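Local coordinates for Non-ribosomal peptide synthetase (PDB 6VTJ), which probably carries peptide intermediates on a 4'-phosphopantetheine-bearing carrier domain and releases the finished chain reductively through its NAD(P)H-dependent reductase domain, at residues A[22-27]-A[37-42]; A[138-143]-A[176-181]; A[240-245]-A[301-306]. One frame throughout, in Å; residues are numbered along the deposited sequence.

Contact 1. Residues A[22-27]-A[37-42]; sequences AIFSSI and DNFFEI
Phe-24 and Phe-39 form the aromatic centre of this contact, a T-shaped pair in the carrier domain, where the first helix of the peptidyl carrier protein bundle packs against the long loop leading to the phosphopantetheine attachment helix. The edge of Phe-39 points at the face of Phe-24, with ring centroids 5.3 Å apart and planes at 70°. Phe-39 CD1 is the atom that stands over the middle of the Phe-24 ring, 3.9 Å from Phe-24 CE2. The methylene just behind it closes in as well, Phe-39 CB lying 3.7 Å from the same Phe-24 CE2, which shows that the loop residue leans on its partner with its stem as well as its ring. The torsions account for this: Phe-39 turns CG away from its own backbone N (chi1 -177°), whereas Phe-24 sets CG opposite its carbonyl carbon (chi1 -86°) and carries the ring from helix 15-28 across to the loop. At the rim of Phe-24, near the ring plane, sits the carbonyl of Asp-37, whose carboxylate is held by the backbone N of Gly-34. Leu-52 of helix 46-58 and Ile-68 of helix 65-70 also touch Phe-24, which thus lies among side chains of three helices and the loop. The loop itself is shaped by an Asx turn: Asn-38 OD1 accepts from Phe-40 N at 2.8 Å, in the carbonyl plane, and from Glu-41 N, which lies above that plane. Ile-42 finishes the contact obliquely to the Phe-24 ring, its CD1 methyl 4.3 Å from Phe-24 CD2.

Contact 2. Residues A[138-143]-A[176-181]; sequences LGIHIL and DYFDED
Ile-140 reaches from helix 137-149 toward the end of helix 166-177, where two aromatic rings receive its branches. From CB, the CG2 methyl goes to Tyr-177: it lies over one face of the ring, 3.9 Å from the centroid and 15° off the normal, a CH-pi contact displaced toward the rim on the CD2 side. The other branch, CG1, is turned opposite the backbone N (chi1 -165°); Ile-140 CG1 meets Phe-178 CZ at 3.7 Å and also passes 3.9 Å from Tyr-177 CD2. At the tip, Ile-140 CD1 remains beside Phe-178 CZ, 4.0 Å away. Phe-178 CZ also approaches the backbone O of Ile-140 at 3.5 Å, the oxygen lying at the ring edge and in its plane. One residue on, His-141 directs its edge toward the Tyr-177 face in an offset T-shaped pair, planes at 73°. Its imidazole is tied at both nitrogens, ND1 to Phe-137 O and NE2 to Arg-324, and the same arginine reaches Tyr-177 O, coupling the two helices through a shared polar partner. Tyr-177 OH is bonded in turn to Lys-332 N. Helices 137-149 and 166-177 follow the neighbouring parallel strands 129-132 and 154-158, so the contact joins the first two helices of the Rossmann-type beta-alpha-beta core.

Contact 3. Residues A[240-245]-A[301-306]; sequences NGLKFA and RAVLQA
Leu-242 is the bump that joins these two helices, its forked tip entering a hollow lined by Ala-302, Val-303 and Ala-306. The CD1 methyl of Leu-242 settles on the backbone at the floor of this hollow, 3.6 Å from Ala-302 O and 3.8 Å from Val-303 N. The short side chain of Ala-302 lets it reach that backbone, Ala-302 CB flanking Leu-242 CD1 at 3.9 Å, and Val-303 CG2 forms one wall, 4.2 Å from Leu-242 CD1. The second prong, Leu-242 CD2, leads toward the next turn, where Ala-306 CB lies 4.2 Å away. With CG opposite the carbonyl carbon (chi1 -70°), the branch point faces the other helix, and its two methyls reach Ala-302 and Ala-306, one turn apart. The segments run nearly parallel, crossing at -17° with their axes 10.5 Å apart. On the sheet side, Leu-242 and Val-303 both touch Tyr-253 of strand 252-258, while Val-303 extends to Val-313 and Ile-315 of strand 313-322. Helices 229-246 and 291-308 thus lie side by side on the parallel part of the mixed sheet, in successive beta-alpha-beta crossovers of the Rossmann-type fold (213-216 to 252-258, then on to 313-322), and Leu-304 touches Ile-106 and Leu-110 of helix 104-111.

In the fold
Contact 1 comes first along the chain and belongs to the carrier domain; contacts 2 and 3 follow in series within the reductase domain, each closing before the next opens. The centre of contact 1 lies 40 Å from those of both other contacts, which are themselves 27 Å apart, and none touches another. Contacts 2 and 3 share the central, largely parallel sheet: 137-149 packs on strands 129-132 and 154-158, while 229-246 packs on 252-258, and 291-308 on both 252-258 and 313-322. The bound 4'-phosphopantetheine links the two domains, lying about 9 Å from the side chain of Phe-39 and about 13 Å from that of Tyr-177, consistent with delivery of a tethered peptide to the reductase.

Contact 1. Residues A[22-27]-A[37-42]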
ATOM      1  N   ALA A  22      28.653  17.170  -6.106  1.00 34.52           N
ATOM      2  CA  ALA A  22      29.625  16.150  -6.485  1.00 37.52           C
ATOM      3  C   ALA A  22      29.084  14.759  -6.211  1.00 38.57           C
ATOM      4  O   ALA A  22      29.351  13.821  -6.974  1.00 38.24           O
ATOM      5  CB  ALA A  22      30.945  16.360  -5.744  1.00 39.50           C
ATOM      6  N   ILE A  23      28.325  14.604  -5.123  1.00 39.10           N
ATOM      7  CA  ILE A  23      27.728  13.306  -4.821  1.00 37.26           C
ATOM      8  C   ILE A  23      26.703  12.924  -5.889  1.00 38.11           C
ATOM      9  O   ILE A  23      26.722  11.800  -6.405  1.00 36.77           O
ATOM     10  CB  ILE A  23      27.110  13.313  -3.414  1.00 39.84           C
ATOM     11  CG1 ILE A  23      28.206  13.469  -2.358  1.00 39.68           C
ATOM     12  CG2 ILE A  23      26.354  12.040  -3.197  1.00 40.25           C
ATOM     13  CD1 ILE A  23      27.695  13.673  -0.962  1.00 36.39           C
ATOM     14  N   PHE A  24      25.780  13.839  -6.216  1.00 37.20           N
ATOM     15  CA  PHE A  24      24.878  13.612  -7.344  1.00 37.51           C
ATOM     16  C   PHE A  24      25.651  13.106  -8.552  1.00 37.85           C
ATOM     17  O   PHE A  24      25.334  12.055  -9.115  1.00 42.00           O
ATOM     18  CB  PHE A  24      24.142  14.897  -7.730  1.00 37.77           C
ATOM     19  CG  PHE A  24      22.882  15.174  -6.951  1.00 33.45           C
ATOM     20  CD1 PHE A  24      22.792  14.894  -5.598  1.00 31.92           C
ATOM     21  CD2 PHE A  24      21.797  15.777  -7.578  1.00 35.54           C
ATOM     22  CE1 PHE A  24      21.635  15.187  -4.879  1.00 34.93           C
ATOM     23  CE2 PHE A  24      20.638  16.072  -6.876  1.00 35.56           C
ATOM     24  CZ  PHE A  24      20.558  15.781  -5.518  1.00 39.56           C
ATOM     25  N   SER A  25      26.694  13.835  -8.946  1.00 33.53           N
ATOM     26  CA  SER A  25      27.377  13.503 -10.191  1.00 38.18           C
ATOM     27  C   SER A  25      28.087  12.152 -10.108  1.00 36.03           C
ATOM     28  O   SER A  25      28.148  11.419 -11.097  1.00 39.06           O
ATOM     29  CB  SER A  25      28.363  14.608 -10.556  1.00 39.53           C
ATOM     30  OG  SER A  25      29.673  14.291 -10.116  1.00 41.80           O
ATOM     31  N   SER A  26      28.635  11.804  -8.948  1.00 36.25           N
ATOM     32  CA  SER A  26      29.329  10.524  -8.821  1.00 37.05           C
ATOM     33  C   SER A  26      28.344   9.361  -8.786  1.00 44.16           C
ATOM     34  O   SER A  26      28.592   8.305  -9.383  1.00 45.70           O
ATOM     35  CB  SER A  26      30.184  10.533  -7.563  1.00 35.84           C
ATOM     36  OG  SER A  26      30.734   9.260  -7.319  1.00 53.50           O
ATOM     37  N   ILE A  27      27.218   9.547  -8.099  1.00 42.90           N
ATOM     38  CA  ILE A  27      26.216   8.496  -7.966  1.00 40.70           C
ATOM     39  C   ILE A  27      25.544   8.222  -9.305  1.00 43.12           C
ATOM     40  O   ILE A  27      25.392   7.066  -9.714  1.00 47.49           O
ATOM     41  CB  ILE A  27      25.196   8.900  -6.885  1.00 40.54           C
ATOM     42  CG1 ILE A  27      25.821   8.824  -5.492  1.00 38.08           C
ATOM     43  CG2 ILE A  27      23.983   8.038  -6.955  1.00 47.39           C
ATOM     44  CD1 ILE A  27      26.144   7.431  -5.049  1.00 45.67           C
ATOM     45  N   ASP A  37      19.930  21.226 -10.521  1.00 44.93           N
ATOM     46  CA  ASP A  37      19.537  20.026 -11.242  1.00 44.44           C
ATOM     47  C   ASP A  37      18.644  19.150 -10.366  1.00 43.97           C
ATOM     48  O   ASP A  37      19.014  18.779  -9.246  1.00 42.90           O
ATOM     49  CB  ASP A  37      20.769  19.244 -11.686  1.00 40.82           C
ATOM     50  CG  ASP A  37      21.556  19.958 -12.773  1.00 46.87           C
ATOM     51  OD1 ASP A  37      21.262  21.147 -13.058  1.00 43.45           O
ATOM     52  OD2 ASP A  37      22.480  19.323 -13.338  1.00 44.97           O
ATOM     53  N   ASN A  38      17.464  18.829 -10.883  1.00 43.60           N
ATOM     54  CA  ASN A  38      16.529  17.930 -10.217  1.00 42.44           C
ATOM     55  C   ASN A  38      17.055  16.495 -10.286  1.00 41.43           C
ATOM     56  O   ASN A  38      17.248  15.956 -11.383  1.00 40.64           O
ATOM     57  CB  ASN A  38      15.160  18.046 -10.895  1.00 47.16           C
ATOM     58  CG  ASN A  38      14.070  17.276 -10.176  1.00 47.03           C
ATOM     59  OD1 ASN A  38      14.245  16.114  -9.812  1.00 42.43           O
ATOM     60  ND2 ASN A  38      12.921  17.920  -9.993  1.00 46.17           N
ATOM     61  N   PHE A  39      17.274  15.880  -9.115  1.00 39.23           N
ATOM     62  CA  PHE A  39      17.753  14.494  -9.052  1.00 42.69           C
ATOM     63  C   PHE A  39      16.965  13.574  -9.979  1.00 44.67           C
ATOM     64  O   PHE A  39      17.545  12.765 -10.712  1.00 43.07           O
ATOM     65  CB  PHE A  39      17.674  13.968  -7.616  1.00 38.15           C
ATOM     66  CG  PHE A  39      18.205  12.565  -7.446  1.00 38.24           C
ATOM     67  CD1 PHE A  39      19.567  12.318  -7.427  1.00 38.33           C
ATOM     68  CD2 PHE A  39      17.337  11.492  -7.276  1.00 44.35           C
ATOM     69  CE1 PHE A  39      20.057  11.030  -7.257  1.00 41.55           C
ATOM     70  CE2 PHE A  39      17.821  10.194  -7.103  1.00 40.72           C
ATOM     71  CZ  PHE A  39      19.178   9.963  -7.093  1.00 43.56           C
ATOM     72  N   PHE A  40      15.633  13.675  -9.948  1.00 45.08           N
ATOM     73  CA  PHE A  40      14.809  12.746 -10.719  1.00 46.81           C
ATOM     74  C   PHE A  40      14.654  13.168 -12.173  1.00 47.84           C
ATOM     75  O   PHE A  40      14.263  12.339 -13.004  1.00 52.28           O
ATOM     76  CB  PHE A  40      13.435  12.582 -10.064  1.00 41.51           C
ATOM     77  CG  PHE A  40      13.505  12.183  -8.621  1.00 39.56           C
ATOM     78  CD1 PHE A  40      13.625  10.849  -8.267  1.00 42.50           C
ATOM     79  CD2 PHE A  40      13.478  13.143  -7.620  1.00 40.56           C
ATOM     80  CE1 PHE A  40      13.700  10.478  -6.940  1.00 42.18           C
ATOM     81  CE2 PHE A  40      13.561  12.784  -6.289  1.00 39.07           C
ATOM     82  CZ  PHE A  40      13.673  11.445  -5.948  1.00 42.99           C
ATOM     83  N   GLU A  41      14.961  14.423 -12.503  1.00 47.25           N
ATOM     84  CA  GLU A  41      14.916  14.847 -13.895  1.00 43.12           C
ATOM     85  C   GLU A  41      16.188  14.501 -14.653  1.00 43.43           C
ATOM     86  O   GLU A  41      16.140  14.380 -15.879  1.00 48.22           O
ATOM     87  CB  GLU A  41      14.660  16.353 -13.988  1.00 43.36           C
ATOM     88  CG  GLU A  41      13.216  16.776 -13.767  1.00 45.95           C
ATOM     89  CD  GLU A  41      13.053  18.286 -13.740  1.00 51.14           C
ATOM     90  N   ILE A  42      17.319  14.325 -13.967  1.00 41.02           N
ATOM     91  CA  ILE A  42      18.603  14.168 -14.647  1.00 42.95           C
ATOM     92  C   ILE A  42      19.051  12.715 -14.707  1.00 45.38           C
ATOM     93  O   ILE A  42      20.197  12.444 -15.072  1.00 47.91           O
ATOM     94  CB  ILE A  42      19.698  15.047 -14.011  1.00 45.34           C
ATOM     95  CG1 ILE A  42      20.035  14.576 -12.596  1.00 45.90           C
ATOM     96  CG2 ILE A  42      19.269  16.508 -13.990  1.00 42.03           C
ATOM     97  CD1 ILE A  42      20.784  15.607 -11.768  1.00 41.31           C
TER

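Contact 2. Residues A[138-143]-A[176-181]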
ATOM      1  N   LEU A 138      -3.083  -8.092  -5.314  1.00 22.91           N
ATOM      2  CA  LEU A 138      -4.393  -8.262  -4.703  1.00 27.61           C
ATOM      3  C   LEU A 138      -5.447  -8.615  -5.751  1.00 25.38           C
ATOM      4  O   LEU A 138      -6.195  -9.585  -5.582  1.00 26.13           O
ATOM      5  CB  LEU A 138      -4.779  -6.999  -3.931  1.00 25.71           C
ATOM      6  CG  LEU A 138      -6.170  -7.044  -3.282  1.00 28.35           C
ATOM      7  CD1 LEU A 138      -6.383  -8.316  -2.389  1.00 23.61           C
ATOM      8  CD2 LEU A 138      -6.417  -5.775  -2.492  1.00 21.25           C
ATOM      9  N   GLY A 139      -5.471  -7.876  -6.867  1.00 23.91           N
ATOM     10  CA  GLY A 139      -6.547  -8.027  -7.843  1.00 25.91           C
ATOM     11  C   GLY A 139      -6.660  -9.423  -8.429  1.00 27.99           C
ATOM     12  O   GLY A 139      -7.772  -9.935  -8.620  1.00 31.54           O
ATOM     13  N   ILE A 140      -5.518 -10.055  -8.728  1.00 28.06           N
ATOM     14  CA  ILE A 140      -5.524 -11.405  -9.285  1.00 29.18           C
ATOM     15  C   ILE A 140      -6.122 -12.389  -8.297  1.00 29.42           C
ATOM     16  O   ILE A 140      -6.811 -13.345  -8.683  1.00 25.90           O
ATOM     17  CB  ILE A 140      -4.093 -11.815  -9.710  1.00 28.86           C
ATOM     18  CG1 ILE A 140      -4.132 -13.034 -10.612  1.00 25.10           C
ATOM     19  CG2 ILE A 140      -3.178 -12.098  -8.514  1.00 28.29           C
ATOM     20  CD1 ILE A 140      -4.903 -12.809 -11.864  1.00 30.72           C
ATOM     21  N   HIS A 141      -5.897 -12.167  -7.011  1.00 27.97           N
ATOM     22  CA  HIS A 141      -6.426 -13.097  -6.030  1.00 26.15           C
ATOM     23  C   HIS A 141      -7.885 -12.836  -5.723  1.00 24.89           C
ATOM     24  O   HIS A 141      -8.615 -13.777  -5.397  1.00 26.98           O
ATOM     25  CB  HIS A 141      -5.566 -13.035  -4.781  1.00 29.65           C
ATOM     26  CG  HIS A 141      -4.259 -13.736  -4.952  1.00 27.53           C
ATOM     27  ND1 HIS A 141      -3.096 -13.073  -5.276  1.00 27.84           N
ATOM     28  CD2 HIS A 141      -3.945 -15.054  -4.906  1.00 26.87           C
ATOM     29  CE1 HIS A 141      -2.110 -13.949  -5.381  1.00 28.20           C
ATOM     30  NE2 HIS A 141      -2.603 -15.160  -5.177  1.00 29.12           N
ATOM     31  N   ILE A 142      -8.333 -11.579  -5.837  1.00 26.69           N
ATOM     32  CA  ILE A 142      -9.774 -11.321  -5.839  1.00 24.04           C
ATOM     33  C   ILE A 142     -10.438 -12.057  -7.002  1.00 24.96           C
ATOM     34  O   ILE A 142     -11.502 -12.656  -6.846  1.00 26.17           O
ATOM     35  CB  ILE A 142     -10.072  -9.813  -5.891  1.00 22.95           C
ATOM     36  CG1 ILE A 142      -9.597  -9.113  -4.602  1.00 27.29           C
ATOM     37  CG2 ILE A 142     -11.572  -9.582  -6.170  1.00 22.69           C
ATOM     38  CD1 ILE A 142      -9.761  -7.588  -4.594  1.00 23.45           C
ATOM     39  N   LEU A 143      -9.815 -12.032  -8.185  1.00 27.46           N
ATOM     40  CA  LEU A 143     -10.395 -12.735  -9.326  1.00 25.32           C
ATOM     41  C   LEU A 143     -10.412 -14.242  -9.078  1.00 30.40           C
ATOM     42  O   LEU A 143     -11.411 -14.927  -9.354  1.00 27.72           O
ATOM     43  CB  LEU A 143      -9.610 -12.400 -10.594  1.00 26.70           C
ATOM     44  CG  LEU A 143      -9.777 -13.319 -11.806  1.00 27.29           C
ATOM     45  CD1 LEU A 143     -11.215 -13.262 -12.277  1.00 29.62           C
ATOM     46  CD2 LEU A 143      -8.838 -12.907 -12.927  1.00 26.29           C
ATOM     47  N   ASP A 176       0.491 -17.239 -14.520  1.00 38.88           N
ATOM     48  CA  ASP A 176       1.606 -16.899 -13.641  1.00 40.85           C
ATOM     49  C   ASP A 176       1.314 -17.243 -12.185  1.00 35.89           C
ATOM     50  O   ASP A 176       2.193 -17.740 -11.468  1.00 38.57           O
ATOM     51  CB  ASP A 176       1.914 -15.409 -13.764  1.00 38.37           C
ATOM     52  CG  ASP A 176       3.225 -15.150 -14.422  1.00 52.77           C
ATOM     53  OD1 ASP A 176       3.968 -16.135 -14.607  1.00 62.50           O
ATOM     54  OD2 ASP A 176       3.509 -13.973 -14.760  1.00 54.61           O
ATOM     55  N   TYR A 177       0.096 -16.952 -11.718  1.00 36.73           N
ATOM     56  CA  TYR A 177      -0.210 -17.055 -10.292  1.00 34.68           C
ATOM     57  C   TYR A 177      -0.909 -18.347  -9.882  1.00 37.24           C
ATOM     58  O   TYR A 177      -0.891 -18.690  -8.696  1.00 35.49           O
ATOM     59  CB  TYR A 177      -1.092 -15.875  -9.858  1.00 29.90           C
ATOM     60  CG  TYR A 177      -0.328 -14.601  -9.557  1.00 27.82           C
ATOM     61  CD1 TYR A 177       0.367 -14.455  -8.364  1.00 27.03           C
ATOM     62  CD2 TYR A 177      -0.312 -13.538 -10.462  1.00 28.08           C
ATOM     63  CE1 TYR A 177       1.070 -13.287  -8.076  1.00 30.74           C
ATOM     64  CE2 TYR A 177       0.380 -12.368 -10.183  1.00 26.47           C
ATOM     65  CZ  TYR A 177       1.070 -12.251  -8.982  1.00 29.07           C
ATOM     66  OH  TYR A 177       1.764 -11.099  -8.682  1.00 30.85           O
ATOM     67  N   PHE A 178      -1.562 -19.051 -10.798  1.00 40.60           N
ATOM     68  CA  PHE A 178      -2.438 -20.144 -10.406  1.00 36.82           C
ATOM     69  C   PHE A 178      -1.886 -21.485 -10.857  1.00 39.56           C
ATOM     70  O   PHE A 178      -1.329 -21.611 -11.956  1.00 38.78           O
ATOM     71  CB  PHE A 178      -3.846 -20.007 -10.984  1.00 37.86           C
ATOM     72  CG  PHE A 178      -4.527 -18.716 -10.678  1.00 39.29           C
ATOM     73  CD1 PHE A 178      -4.080 -17.887  -9.654  1.00 37.27           C
ATOM     74  CD2 PHE A 178      -5.649 -18.340 -11.416  1.00 41.78           C
ATOM     75  CE1 PHE A 178      -4.716 -16.703  -9.376  1.00 33.84           C
ATOM     76  CE2 PHE A 178      -6.303 -17.148 -11.141  1.00 43.46           C
ATOM     77  CZ  PHE A 178      -5.819 -16.323 -10.116  1.00 38.52           C
ATOM     78  N   ASP A 179      -2.092 -22.483  -9.996  1.00 45.30           N
ATOM     79  CA  ASP A 179      -1.959 -23.882 -10.387  1.00 47.54           C
ATOM     80  C   ASP A 179      -3.068 -24.285 -11.348  1.00 41.93           C
ATOM     81  O   ASP A 179      -2.797 -24.839 -12.421  1.00 40.56           O
ATOM     82  CB  ASP A 179      -1.987 -24.773  -9.146  1.00 51.33           C
ATOM     83  CG  ASP A 179      -0.779 -24.576  -8.254  1.00 56.59           C
ATOM     84  OD1 ASP A 179       0.341 -24.383  -8.790  1.00 54.55           O
ATOM     85  OD2 ASP A 179      -0.961 -24.615  -7.014  1.00 67.88           O
ATOM     86  N   GLU A 180      -4.325 -24.023 -10.973  1.00 39.70           N
ATOM     87  CA  GLU A 180      -5.446 -24.240 -11.879  1.00 37.80           C
ATOM     88  C   GLU A 180      -5.295 -23.392 -13.128  1.00 43.54           C
ATOM     89  O   GLU A 180      -4.848 -22.239 -13.073  1.00 40.46           O
ATOM     90  CB  GLU A 180      -6.785 -23.867 -11.231  1.00 42.80           C
ATOM     91  CG  GLU A 180      -7.150 -24.585  -9.981  1.00 39.58           C
ATOM     92  CD  GLU A 180      -6.933 -23.707  -8.794  1.00 38.41           C
ATOM     93  OE1 GLU A 180      -5.895 -23.020  -8.784  1.00 48.83           O
ATOM     94  OE2 GLU A 180      -7.784 -23.689  -7.887  1.00 35.58           O
ATOM     95  N   ASP A 181      -5.722 -23.949 -14.244  1.00 39.04           N
ATOM     96  CA  ASP A 181      -5.858 -23.215 -15.493  1.00 39.88           C
ATOM     97  C   ASP A 181      -7.325 -22.815 -15.623  1.00 37.39           C
ATOM     98  O   ASP A 181      -8.180 -23.644 -15.930  1.00 36.54           O
ATOM     99  CB  ASP A 181      -5.381 -24.074 -16.660  1.00 40.93           C
ATOM    100  CG  ASP A 181      -5.411 -23.333 -17.980  1.00 47.24           C
ATOM    101  OD1 ASP A 181      -5.945 -22.208 -18.017  1.00 42.23           O
ATOM    102  OD2 ASP A 181      -4.886 -23.868 -18.982  1.00 50.95           O
TER

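Contact 3. Residues A[240-245]-A[301-306]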
ATOM      1  N   ASN A 240     -13.445   8.664 -11.138  1.00 33.53           N
ATOM      2  CA  ASN A 240     -14.025   8.148 -12.371  1.00 32.43           C
ATOM      3  C   ASN A 240     -14.878   6.907 -12.117  1.00 35.37           C
ATOM      4  O   ASN A 240     -15.966   6.759 -12.699  1.00 32.51           O
ATOM      5  CB  ASN A 240     -12.902   7.841 -13.359  1.00 30.70           C
ATOM      6  CG  ASN A 240     -12.130   9.083 -13.760  1.00 36.95           C
ATOM      7  OD1 ASN A 240     -12.642  10.204 -13.699  1.00 36.66           O
ATOM      8  ND2 ASN A 240     -10.884   8.891 -14.164  1.00 37.27           N
ATOM      9  N   GLY A 241     -14.400   5.993 -11.256  1.00 32.03           N
ATOM     10  CA  GLY A 241     -15.184   4.803 -10.966  1.00 29.34           C
ATOM     11  C   GLY A 241     -16.474   5.120 -10.236  1.00 31.68           C
ATOM     12  O   GLY A 241     -17.509   4.484 -10.480  1.00 26.82           O
ATOM     13  N   LEU A 242     -16.438   6.129  -9.370  1.00 26.61           N
ATOM     14  CA  LEU A 242     -17.634   6.574  -8.671  1.00 28.73           C
ATOM     15  C   LEU A 242     -18.628   7.203  -9.630  1.00 33.66           C
ATOM     16  O   LEU A 242     -19.836   6.983  -9.507  1.00 33.34           O
ATOM     17  CB  LEU A 242     -17.260   7.577  -7.579  1.00 30.66           C
ATOM     18  CG  LEU A 242     -16.511   7.040  -6.367  1.00 24.76           C
ATOM     19  CD1 LEU A 242     -15.958   8.178  -5.515  1.00 24.21           C
ATOM     20  CD2 LEU A 242     -17.452   6.165  -5.576  1.00 26.12           C
ATOM     21  N   LYS A 243     -18.142   8.009 -10.575  1.00 36.22           N
ATOM     22  CA  LYS A 243     -19.033   8.602 -11.571  1.00 39.24           C
ATOM     23  C   LYS A 243     -19.700   7.519 -12.403  1.00 39.03           C
ATOM     24  O   LYS A 243     -20.921   7.560 -12.649  1.00 38.66           O
ATOM     25  CB  LYS A 243     -18.250   9.572 -12.460  1.00 35.88           C
ATOM     26  CG  LYS A 243     -17.885  10.868 -11.744  1.00 45.80           C
ATOM     27  CD  LYS A 243     -17.249  11.913 -12.669  1.00 44.54           C
ATOM     28  N   PHE A 244     -18.916   6.516 -12.813  1.00 39.37           N
ATOM     29  CA  PHE A 244     -19.497   5.373 -13.498  1.00 33.08           C
ATOM     30  C   PHE A 244     -20.569   4.713 -12.643  1.00 38.74           C
ATOM     31  O   PHE A 244     -21.665   4.414 -13.128  1.00 41.10           O
ATOM     32  CB  PHE A 244     -18.433   4.351 -13.866  1.00 35.17           C
ATOM     33  CG  PHE A 244     -19.022   3.048 -14.309  1.00 36.59           C
ATOM     34  CD1 PHE A 244     -19.615   2.940 -15.557  1.00 35.77           C
ATOM     35  CD2 PHE A 244     -19.058   1.949 -13.450  1.00 34.89           C
ATOM     36  CE1 PHE A 244     -20.189   1.742 -15.963  1.00 38.86           C
ATOM     37  CE2 PHE A 244     -19.631   0.758 -13.843  1.00 33.10           C
ATOM     38  CZ  PHE A 244     -20.196   0.651 -15.103  1.00 37.97           C
ATOM     39  N   ALA A 245     -20.270   4.469 -11.365  1.00 38.85           N
ATOM     40  CA  ALA A 245     -21.249   3.824 -10.492  1.00 39.45           C
ATOM     41  C   ALA A 245     -22.515   4.662 -10.348  1.00 42.35           C
ATOM     42  O   ALA A 245     -23.616   4.111 -10.226  1.00 40.85           O
ATOM     43  CB  ALA A 245     -20.634   3.562  -9.117  1.00 38.61           C
ATOM     44  N   ARG A 301     -12.449   9.793   1.188  1.00 29.26           N
ATOM     45  CA  ARG A 301     -13.378  10.913   1.336  1.00 28.42           C
ATOM     46  C   ARG A 301     -14.291  11.049   0.122  1.00 28.81           C
ATOM     47  O   ARG A 301     -15.480  11.343   0.269  1.00 31.50           O
ATOM     48  CB  ARG A 301     -12.610  12.208   1.563  1.00 34.21           C
ATOM     49  CG  ARG A 301     -13.485  13.383   1.966  1.00 30.96           C
ATOM     50  CD  ARG A 301     -12.616  14.597   2.259  1.00 35.32           C
ATOM     51  NE  ARG A 301     -12.128  15.210   1.032  1.00 38.44           N
ATOM     52  CZ  ARG A 301     -11.391  16.314   0.984  1.00 39.39           C
ATOM     53  NH1 ARG A 301     -11.026  16.936   2.102  1.00 37.33           N
ATOM     54  NH2 ARG A 301     -11.011  16.792  -0.194  1.00 39.26           N
ATOM     55  N   ALA A 302     -13.764  10.835  -1.088  1.00 29.02           N
ATOM     56  CA  ALA A 302     -14.635  10.860  -2.264  1.00 28.69           C
ATOM     57  C   ALA A 302     -15.695   9.760  -2.198  1.00 32.57           C
ATOM     58  O   ALA A 302     -16.875   9.979  -2.550  1.00 31.19           O
ATOM     59  CB  ALA A 302     -13.802  10.728  -3.535  1.00 24.82           C
ATOM     60  N   VAL A 303     -15.292   8.565  -1.755  1.00 26.92           N
ATOM     61  CA  VAL A 303     -16.222   7.443  -1.708  1.00 26.46           C
ATOM     62  C   VAL A 303     -17.346   7.740  -0.719  1.00 29.42           C
ATOM     63  O   VAL A 303     -18.538   7.590  -1.031  1.00 29.28           O
ATOM     64  CB  VAL A 303     -15.473   6.147  -1.353  1.00 27.23           C
ATOM     65  CG1 VAL A 303     -16.464   5.040  -1.041  1.00 25.76           C
ATOM     66  CG2 VAL A 303     -14.522   5.734  -2.480  1.00 24.08           C
ATOM     67  N   LEU A 304     -16.983   8.213   0.479  1.00 27.86           N
ATOM     68  CA  LEU A 304     -17.995   8.517   1.493  1.00 29.78           C
ATOM     69  C   LEU A 304     -18.861   9.726   1.104  1.00 32.29           C
ATOM     70  O   LEU A 304     -20.057   9.762   1.432  1.00 28.10           O
ATOM     71  CB  LEU A 304     -17.317   8.736   2.847  1.00 24.86           C
ATOM     72  CG  LEU A 304     -16.727   7.468   3.490  1.00 25.34           C
ATOM     73  CD1 LEU A 304     -15.792   7.767   4.668  1.00 21.55           C
ATOM     74  CD2 LEU A 304     -17.850   6.544   3.941  1.00 25.21           C
ATOM     75  N   GLN A 305     -18.289  10.723   0.416  1.00 29.46           N
ATOM     76  CA  GLN A 305     -19.095  11.807  -0.140  1.00 30.41           C
ATOM     77  C   GLN A 305     -20.199  11.273  -1.054  1.00 30.50           C
ATOM     78  O   GLN A 305     -21.388  11.609  -0.890  1.00 31.63           O
ATOM     79  CB  GLN A 305     -18.180  12.761  -0.899  1.00 31.19           C
ATOM     80  CG  GLN A 305     -18.863  14.012  -1.428  1.00 31.57           C
ATOM     81  CD  GLN A 305     -17.873  14.916  -2.130  1.00 40.16           C
ATOM     82  OE1 GLN A 305     -16.893  15.363  -1.532  1.00 36.96           O
ATOM     83  NE2 GLN A 305     -18.103  15.164  -3.416  1.00 40.73           N
ATOM     84  N   ALA A 306     -19.817  10.451  -2.043  1.00 30.84           N
ATOM     85  CA  ALA A 306     -20.821   9.843  -2.921  1.00 32.48           C
ATOM     86  C   ALA A 306     -21.863   9.076  -2.117  1.00 34.96           C
ATOM     87  O   ALA A 306     -23.044   9.034  -2.494  1.00 31.66           O
ATOM     88  CB  ALA A 306     -20.168   8.906  -3.932  1.00 29.67           C
TER